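Local coordinates for sialyltransferase 0160 (Photobacterium damselae, PDB 4R84), which catalyses transfer of sialic acid from CMP-sialic acid to galactoside acceptors, as a bacterial sialyltransferase with the two-lobed GT-B architecture, at residues N36-D39 against T45-L48; C95-G100 against R106-T111; G258-L263 against H285-T290. All coordinates share one frame; numbering follows the deposited sequence. Where two conformers were deposited one is given.

Contact 1: N36-D39 against T45-L48; sequences NSAD and TYQL
The Tyr46 ring meets the methyl group of Ala38 obliquely, so that CB of Ala38 sits off the CE2 corner of the ring, 3.6 Å from CE2 of Tyr46. The same methyl is 4.1 Å from Tyr46 CZ, which centres this touch on the outer half of the ring. The side-chain amide of Asn36 lies past the phenol end, its plane turned 47° from that of the ring, and approaches Tyr46 from the opposite direction. Tyr46 CG is anti to the backbone nitrogen (chi1 -175°), which stretches the ring across the gap to strand 31-41. The backbones stay well apart, with 8.8 Å between CA of Ala38 and CA of Tyr46. Each has its own partner: Asn36 and Ala38 form backbone hydrogen bonds with strand 106-125, whereas Tyr46 forms them with Phe83 in strand 81-84. One sheet thus lays a side chain against the other, an arrangement consistent with the beta-sandwich of a PKD-like domain, and Leu113 adds to the surface that the ring covers. Ala38 and Tyr46 carry the touch by van der Waals packing, without charged groups, while the phenol oxygen lies beside the Asn36 amide, which is also close to the hydroxyl of Thr111. The chemistry implies a small, mainly apolar join at the domain surface, with the polar groups gathered at the far end of the ring.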
loop_
_atom_site.group_PDB
_atom_site.type_symbol
_atom_site.label_atom_id
_atom_site.label_comp_id
_atom_site.label_asym_id
_atom_site.label_seq_id
_atom_site.Cartn_x
_atom_site.Cartn_y
_atom_site.Cartn_z
ATOM N N ASN A 36 -15.958 -23.660 15.642
ATOM C CA ASN A 36 -15.489 -22.711 14.663
ATOM C C ASN A 36 -16.457 -21.556 14.497
ATOM O O ASN A 36 -17.615 -21.616 14.913
ATOM C CB ASN A 36 -15.241 -23.382 13.314
ATOM C CG ASN A 36 -16.520 -23.817 12.634
ATOM O OD1 ASN A 36 -17.499 -24.160 13.287
ATOM N ND2 ASN A 36 -16.522 -23.786 11.309
ATOM N N SER A 37 -15.954 -20.504 13.878
ATOM C CA SER A 37 -16.763 -19.323 13.625
ATOM C C SER A 37 -16.481 -18.805 12.227
ATOM O O SER A 37 -15.397 -19.006 11.683
ATOM C CB SER A 37 -16.481 -18.242 14.665
ATOM O OG SER A 37 -15.125 -17.846 14.617
ATOM N N ALA A 38 -17.474 -18.157 11.633
ATOM C CA ALA A 38 -17.295 -17.645 10.290
ATOM C C ALA A 38 -18.200 -16.455 10.066
ATOM O O ALA A 38 -19.305 -16.405 10.611
ATOM C CB ALA A 38 -17.585 -18.736 9.266
ATOM N N ASP A 39 -17.732 -15.499 9.260
ATOM C CA ASP A 39 -18.598 -14.422 8.781
ATOM C C ASP A 39 -19.299 -14.882 7.511
ATOM O O ASP A 39 -18.676 -15.498 6.649
ATOM C CB ASP A 39 -17.799 -13.140 8.494
ATOM C CG ASP A 39 -17.292 -12.470 9.758
ATOM O OD1 ASP A 39 -17.713 -12.876 10.866
ATOM O OD2 ASP A 39 -16.485 -11.522 9.640
ATOM N N THR A 45 -24.263 -18.116 0.981
ATOM C CA THR A 45 -24.562 -19.403 1.598
ATOM C C THR A 45 -23.343 -19.967 2.344
ATOM O O THR A 45 -22.204 -19.862 1.879
ATOM C CB THR A 45 -25.045 -20.406 0.531
ATOM O OG1 THR A 45 -26.255 -19.923 -0.071
ATOM C CG2 THR A 45 -25.303 -21.792 1.139
ATOM N N TYR A 46 -23.594 -20.514 3.526
ATOM C CA TYR A 46 -22.587 -21.235 4.288
ATOM C C TYR A 46 -23.128 -22.631 4.584
ATOM O O TYR A 46 -24.279 -22.760 4.992
ATOM C CB TYR A 46 -22.247 -20.486 5.577
ATOM C CG TYR A 46 -21.117 -21.107 6.369
ATOM C CD1 TYR A 46 -21.354 -22.173 7.240
ATOM C CD2 TYR A 46 -19.816 -20.620 6.261
ATOM C CE1 TYR A 46 -20.315 -22.745 7.966
ATOM C CE2 TYR A 46 -18.782 -21.184 6.983
ATOM C CZ TYR A 46 -19.032 -22.239 7.831
ATOM O OH TYR A 46 -17.988 -22.788 8.547
ATOM N N GLN A 47 -22.335 -23.674 4.351
ATOM C CA GLN A 47 -22.817 -25.034 4.626
ATOM C C GLN A 47 -22.498 -25.473 6.049
ATOM O O GLN A 47 -21.335 -25.672 6.395
ATOM C CB GLN A 47 -22.217 -26.060 3.661
ATOM C CG GLN A 47 -22.858 -27.445 3.843
ATOM C CD GLN A 47 -22.151 -28.554 3.082
ATOM O OE1 GLN A 47 -20.930 -28.688 3.141
ATOM N NE2 GLN A 47 -22.923 -29.363 2.371
ATOM N N LEU A 48 -23.524 -25.629 6.877
ATOM C CA LEU A 48 -23.297 -26.191 8.203
ATOM C C LEU A 48 -23.073 -27.701 8.092
ATOM O O LEU A 48 -23.839 -28.421 7.436
ATOM C CB LEU A 48 -24.458 -25.868 9.144
ATOM C CG LEU A 48 -24.449 -24.404 9.597
ATOM C CD1 LEU A 48 -25.812 -23.979 10.088
ATOM C CD2 LEU A 48 -23.382 -24.121 10.648
#

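Contact 2: C95-G100 against R106-T111; sequences CFTFKG and RYITNT
Thr97 and Asn110 stand side by side on one face of an antiparallel strand pair, and the hydroxyl OG1 of Thr97 donates to OD1 of Asn110 over 2.8 Å. OG1 is anti to the carbonyl carbon of Thr97 (chi1 -70°), which brings the hydroxyl alongside the neighbouring amide; it meets the C=O at 144°, tilted 21° from the carbonyl plane. On the same face Lys99 and Ile108 also point the same way, with Lys99 CG 4.1 Å from Ile108 CG1. CD1 of Ile108 then lies under one face of the Arg106 guanidinium, near its rim, while NH1 of Arg106 is held by a salt bridge to Glu31. The other face carries Phe96, Phe98, Tyr107, Thr109 and Thr111. Here Phe98 meets Thr109 through the two CB atoms, 4.2 Å apart, and its ring leans over the bare backbone of Gly100. The Tyr107 ring presents its edge to the carbonyl oxygen of Gly100, 3.8 Å from CD1 of Tyr107. Leu48, Phe57 and Trp62 continue this larger, more apolar face into the interior. Paired backbone hydrogen bonds at Phe96–Thr111, Phe98–Thr109 and Gly100–Tyr107 fix the register, and the disulfide from Cys95 to Cys66 ties the first strand to strand 59-66. This is a beta-hairpin with one inward aromatic face and one more polar face, as in the beta-sandwich of PKD-like domains.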
loop_
_atom_site.group_PDB
_atom_site.type_symbol
_atom_site.label_atom_id
_atom_site.label_comp_id
_atom_site.label_asym_id
_atom_site.label_seq_id
_atom_site.Cartn_x
_atom_site.Cartn_y
_atom_site.Cartn_z
ATOM N N CYS A 95 -25.942 -19.217 16.171
ATOM C CA CYS A 95 -25.150 -20.283 16.769
ATOM C C CYS A 95 -25.821 -21.641 16.505
ATOM O O CYS A 95 -27.023 -21.789 16.741
ATOM C CB CYS A 95 -25.072 -20.064 18.267
ATOM S SG CYS A 95 -24.802 -18.321 18.671
ATOM N N PHE A 96 -25.074 -22.636 16.027
ATOM C CA PHE A 96 -25.651 -23.970 15.739
ATOM C C PHE A 96 -24.802 -25.053 16.387
ATOM O O PHE A 96 -23.576 -24.956 16.415
ATOM C CB PHE A 96 -25.762 -24.211 14.234
ATOM C CG PHE A 96 -26.566 -23.164 13.524
ATOM C CD1 PHE A 96 -27.944 -23.263 13.445
ATOM C CD2 PHE A 96 -25.946 -22.046 12.984
ATOM C CE1 PHE A 96 -28.691 -22.285 12.793
ATOM C CE2 PHE A 96 -26.684 -21.074 12.339
ATOM C CZ PHE A 96 -28.058 -21.190 12.243
ATOM N N THR A 97 -25.463 -26.067 16.945
ATOM C CA THR A 97 -24.749 -27.181 17.557
ATOM C C THR A 97 -25.181 -28.508 16.936
ATOM O O THR A 97 -26.382 -28.825 16.854
ATOM C CB THR A 97 -24.969 -27.216 19.081
ATOM O OG1 THR A 97 -24.297 -26.107 19.679
ATOM C CG2 THR A 97 -24.422 -28.502 19.686
ATOM N N PHE A 98 -24.200 -29.267 16.454
ATOM C CA PHE A 98 -24.466 -30.616 15.972
ATOM C C PHE A 98 -24.026 -31.605 17.036
ATOM O O PHE A 98 -22.945 -31.471 17.611
ATOM C CB PHE A 98 -23.736 -30.896 14.657
ATOM C CG PHE A 98 -23.865 -32.320 14.189
ATOM C CD1 PHE A 98 -24.941 -32.702 13.407
ATOM C CD2 PHE A 98 -22.918 -33.278 14.545
ATOM C CE1 PHE A 98 -25.076 -34.023 12.975
ATOM C CE2 PHE A 98 -23.043 -34.596 14.120
ATOM C CZ PHE A 98 -24.119 -34.966 13.331
ATOM N N LYS A 99 -24.865 -32.597 17.296
ATOM C CA LYS A 99 -24.511 -33.686 18.197
ATOM C C LYS A 99 -24.677 -35.003 17.463
ATOM O O LYS A 99 -25.734 -35.273 16.906
ATOM C CB LYS A 99 -25.381 -33.676 19.457
ATOM C CG LYS A 99 -25.121 -32.503 20.382
ATOM C CD LYS A 99 -26.144 -32.427 21.504
ATOM C CE LYS A 99 -25.906 -31.197 22.368
ATOM N NZ LYS A 99 -26.999 -30.987 23.354
ATOM N N GLY A 100 -23.626 -35.814 17.449
ATOM C CA GLY A 100 -23.696 -37.109 16.802
ATOM C C GLY A 100 -23.100 -38.159 17.714
ATOM O O GLY A 100 -22.024 -37.979 18.285
ATOM N N ARG A 106 -18.735 -39.700 20.948
ATOM C CA ARG A 106 -19.683 -38.612 20.870
ATOM C C ARG A 106 -19.017 -37.403 20.191
ATOM O O ARG A 106 -17.900 -37.006 20.554
ATOM C CB ARG A 106 -20.193 -38.285 22.265
ATOM C CG ARG A 106 -21.192 -37.136 22.334
ATOM C CD ARG A 106 -21.843 -37.131 23.751
ATOM N NE ARG A 106 -22.671 -35.922 23.943
ATOM C CZ ARG A 106 -22.287 -34.875 24.662
ATOM N NH1 ARG A 106 -21.062 -34.881 25.180
ATOM N NH2 ARG A 106 -23.090 -33.842 24.822
ATOM N N TYR A 107 -19.689 -36.856 19.181
ATOM C CA TYR A 107 -19.157 -35.770 18.381
ATOM C C TYR A 107 -20.050 -34.569 18.567
ATOM O O TYR A 107 -21.257 -34.634 18.353
ATOM C CB TYR A 107 -19.096 -36.164 16.909
ATOM C CG TYR A 107 -18.176 -37.320 16.634
ATOM C CD1 TYR A 107 -18.642 -38.629 16.689
ATOM C CD2 TYR A 107 -16.843 -37.108 16.320
ATOM C CE1 TYR A 107 -17.800 -39.693 16.444
ATOM C CE2 TYR A 107 -15.995 -38.159 16.075
ATOM C CZ TYR A 107 -16.476 -39.453 16.139
ATOM O OH TYR A 107 -15.631 -40.506 15.887
ATOM N N ILE A 108 -19.437 -33.453 18.929
ATOM C CA ILE A 108 -20.154 -32.200 19.004
ATOM C C ILE A 108 -19.436 -31.176 18.143
ATOM O O ILE A 108 -18.208 -31.079 18.180
ATOM C CB ILE A 108 -20.277 -31.692 20.453
ATOM C CG1 ILE A 108 -21.139 -32.647 21.286
ATOM C CG2 ILE A 108 -20.876 -30.295 20.475
ATOM C CD1 ILE A 108 -21.291 -32.206 22.717
ATOM N N THR A 109 -20.204 -30.487 17.308
ATOM C CA THR A 109 -19.690 -29.362 16.539
ATOM C C THR A 109 -20.470 -28.109 16.897
ATOM O O THR A 109 -21.707 -28.091 16.817
ATOM C CB THR A 109 -19.795 -29.601 15.014
ATOM O OG1 THR A 109 -18.794 -30.539 14.597
ATOM C CG2 THR A 109 -19.618 -28.287 14.238
ATOM N N ASN A 110 -19.749 -27.057 17.281
ATOM C CA ASN A 110 -20.369 -25.777 17.555
ATOM C C ASN A 110 -19.902 -24.757 16.522
ATOM O O ASN A 110 -18.722 -24.489 16.408
ATOM C CB ASN A 110 -20.036 -25.299 18.967
ATOM C CG ASN A 110 -20.441 -26.298 20.035
ATOM O OD1 ASN A 110 -21.585 -26.750 20.077
ATOM N ND2 ASN A 110 -19.496 -26.657 20.895
ATOM N N THR A 111 -20.833 -24.240 15.734
ATOM C CA THR A 111 -20.482 -23.283 14.710
ATOM C C THR A 111 -21.208 -21.973 14.943
ATOM O O THR A 111 -22.420 -21.948 15.085
ATOM C CB THR A 111 -20.817 -23.812 13.311
ATOM O OG1 THR A 111 -20.028 -24.979 13.041
ATOM C CG2 THR A 111 -20.537 -22.738 12.260
#

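Contact 3: G258-L263 against H285-T290; sequences GEVSLL and HKLYDT
Val260 meets Lys286 nearly at a right angle, its CG2 methyl 3.7 Å from Lys286 CG. The other methyl, CG1, turns to the next residue of the loop and lies 3.9 Å from CD2 of Leu287, the two side chains sliding past each other in opposite directions. One turn further along the helix, Leu263 meets the other branch of Leu287: CD1 of Leu287 is 3.9 Å from CG of Leu263 and equally close to Leu263 CD2. Leu287 therefore spreads its two methyls over successive turns. With CG1 of Val260 anti to the backbone nitrogen (chi1 172°), both valine methyls face the loop. Lys286 meets Val260 through CB and CG, beyond which its chain bends away; CG also lies 4.0 Å above the plane of the His285 ring, toward the rim. The helix, 252-267, and the loop belong to the connection between parallel strands 225-233 and 290-294, a beta-alpha-beta arrangement of a Rossmann-like lobe in this GT-B enzyme. In the outer shell, His285 is anchored through ND1 to the hydroxyl of Tyr292 and through NE2 to the carbonyl oxygen of Tyr312, on which the side chains of Val260 and Lys286 also rest. On the far side of the loop, the hydroxyl OG1 of Thr290 donates to the carbonyl oxygen of Tyr288 over 3.1 Å, approaching from well above the carbonyl plane.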
loop_
_atom_site.group_PDB
_atom_site.type_symbol
_atom_site.label_atom_id
_atom_site.label_comp_id
_atom_site.label_asym_id
_atom_site.label_seq_id
_atom_site.Cartn_x
_atom_site.Cartn_y
_atom_site.Cartn_z
ATOM N N GLY A 258 -8.599 21.998 15.886
ATOM C CA GLY A 258 -9.636 22.944 15.546
ATOM C C GLY A 258 -10.217 22.695 14.169
ATOM O O GLY A 258 -11.344 23.104 13.890
ATOM N N GLU A 259 -9.465 22.010 13.310
ATOM C CA GLU A 259 -9.929 21.771 11.949
ATOM C C GLU A 259 -10.637 20.422 11.760
ATOM O O GLU A 259 -11.128 20.125 10.665
ATOM C CB GLU A 259 -8.759 21.908 10.980
ATOM C CG GLU A 259 -8.474 23.376 10.677
ATOM C CD GLU A 259 -7.181 23.598 9.938
ATOM O OE1 GLU A 259 -6.927 24.757 9.538
ATOM O OE2 GLU A 259 -6.416 22.626 9.765
ATOM N N VAL A 260 -10.731 19.626 12.823
ATOM C CA VAL A 260 -11.483 18.378 12.728
ATOM C C VAL A 260 -12.933 18.670 12.333
ATOM O O VAL A 260 -13.476 18.032 11.431
ATOM C CB VAL A 260 -11.450 17.570 14.043
ATOM C CG1 VAL A 260 -12.406 16.368 13.971
ATOM C CG2 VAL A 260 -10.042 17.090 14.330
ATOM N N SER A 261 -13.564 19.639 12.993
ATOM C CA SER A 261 -14.956 19.958 12.671
ATOM C C SER A 261 -15.063 20.529 11.257
ATOM O O SER A 261 -16.071 20.365 10.582
ATOM C CB SER A 261 -15.554 20.922 13.699
ATOM O OG SER A 261 -14.854 22.152 13.738
ATOM N N LEU A 262 -14.013 21.205 10.814
ATOM C CA LEU A 262 -13.967 21.729 9.457
ATOM C C LEU A 262 -14.042 20.578 8.443
ATOM O O LEU A 262 -14.836 20.607 7.497
ATOM C CB LEU A 262 -12.688 22.543 9.259
ATOM C CG LEU A 262 -12.623 23.564 8.126
ATOM C CD1 LEU A 262 -13.820 24.493 8.155
ATOM C CD2 LEU A 262 -11.331 24.355 8.229
ATOM N N LEU A 263 -13.212 19.562 8.648
ATOM C CA LEU A 263 -13.246 18.377 7.796
ATOM C C LEU A 263 -14.599 17.679 7.900
ATOM O O LEU A 263 -15.205 17.326 6.892
ATOM C CB LEU A 263 -12.104 17.425 8.154
ATOM C CG LEU A 263 -12.023 16.139 7.313
ATOM C CD1 LEU A 263 -11.933 16.447 5.829
ATOM C CD2 LEU A 263 -10.837 15.281 7.755
ATOM N N HIS A 285 -8.199 10.156 11.242
ATOM C CA HIS A 285 -8.346 9.201 12.348
ATOM C C HIS A 285 -9.290 9.703 13.451
ATOM O O HIS A 285 -9.702 8.931 14.314
ATOM C CB HIS A 285 -6.978 8.874 12.941
ATOM C CG HIS A 285 -6.346 10.022 13.658
ATOM N ND1 HIS A 285 -6.023 11.203 13.025
ATOM C CD2 HIS A 285 -5.972 10.172 14.951
ATOM C CE1 HIS A 285 -5.487 12.037 13.900
ATOM N NE2 HIS A 285 -5.444 11.434 15.076
ATOM N N LYS A 286 -9.634 10.990 13.406
ATOM C CA LYS A 286 -10.588 11.591 14.345
ATOM C C LYS A 286 -12.021 11.309 13.929
ATOM O O LYS A 286 -12.958 11.483 14.709
ATOM C CB LYS A 286 -10.377 13.110 14.432
ATOM C CG LYS A 286 -9.051 13.585 15.017
ATOM C CD LYS A 286 -9.014 13.447 16.530
ATOM C CE LYS A 286 -8.377 12.160 16.986
ATOM N NZ LYS A 286 -8.374 12.074 18.475
ATOM N N LEU A 287 -12.198 10.892 12.686
ATOM C CA LEU A 287 -13.541 10.708 12.141
ATOM C C LEU A 287 -13.850 9.286 11.692
ATOM O O LEU A 287 -15.020 8.875 11.666
ATOM C CB LEU A 287 -13.752 11.666 10.965
ATOM C CG LEU A 287 -13.599 13.149 11.313
ATOM C CD1 LEU A 287 -13.731 14.017 10.067
ATOM C CD2 LEU A 287 -14.610 13.573 12.359
ATOM N N TYR A 288 -12.808 8.543 11.336
ATOM C CA TYR A 288 -12.929 7.176 10.849
ATOM C C TYR A 288 -11.797 6.345 11.410
ATOM O O TYR A 288 -10.774 6.892 11.833
ATOM C CB TYR A 288 -12.874 7.122 9.321
ATOM C CG TYR A 288 -13.922 7.964 8.648
ATOM C CD1 TYR A 288 -15.202 7.473 8.434
ATOM C CD2 TYR A 288 -13.633 9.275 8.249
ATOM C CE1 TYR A 288 -16.178 8.261 7.830
ATOM C CE2 TYR A 288 -14.587 10.062 7.646
ATOM C CZ TYR A 288 -15.861 9.552 7.443
ATOM O OH TYR A 288 -16.812 10.338 6.846
ATOM N N ASP A 289 -11.978 5.029 11.408
ATOM C CA ASP A 289 -10.908 4.099 11.758
ATOM C C ASP A 289 -9.833 4.150 10.676
ATOM O O ASP A 289 -10.022 3.610 9.592
ATOM C CB ASP A 289 -11.456 2.681 11.909
ATOM C CG ASP A 289 -10.426 1.712 12.449
ATOM O OD1 ASP A 289 -9.314 2.152 12.815
ATOM O OD2 ASP A 289 -10.746 0.513 12.552
ATOM N N THR A 290 -8.706 4.777 11.010
ATOM C CA THR A 290 -7.677 5.135 10.043
ATOM C C THR A 290 -6.295 4.684 10.481
ATOM O O THR A 290 -5.912 4.882 11.632
ATOM C CB THR A 290 -7.612 6.670 9.832
ATOM O OG1 THR A 290 -8.891 7.159 9.419
ATOM C CG2 THR A 290 -6.543 7.052 8.790
#

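Contacts 1 and 2 come first along the chain and share the N-terminal PKD-like region, their centres about 13 Å apart. Strands 31-41 and 106-125 are neighbours in one sheet, and Leu48 of the contact 1 segments packs on Phe96 and Thr111 of contact 2, so the two form one continuous piece of that domain. Contact 3 follows in the sialyltransferase region, with centres about 36 Å from contact 1 and about 46 Å from contact 2, and touches neither. Strand 106-125 bridges the regions: it pairs with strand 92-101 at its start and also with strands 149-154 and 197-204, carrying the chain from the accessory domain into the Rossmann-like sheet, whose strand 290-294 begins at the end of contact 3.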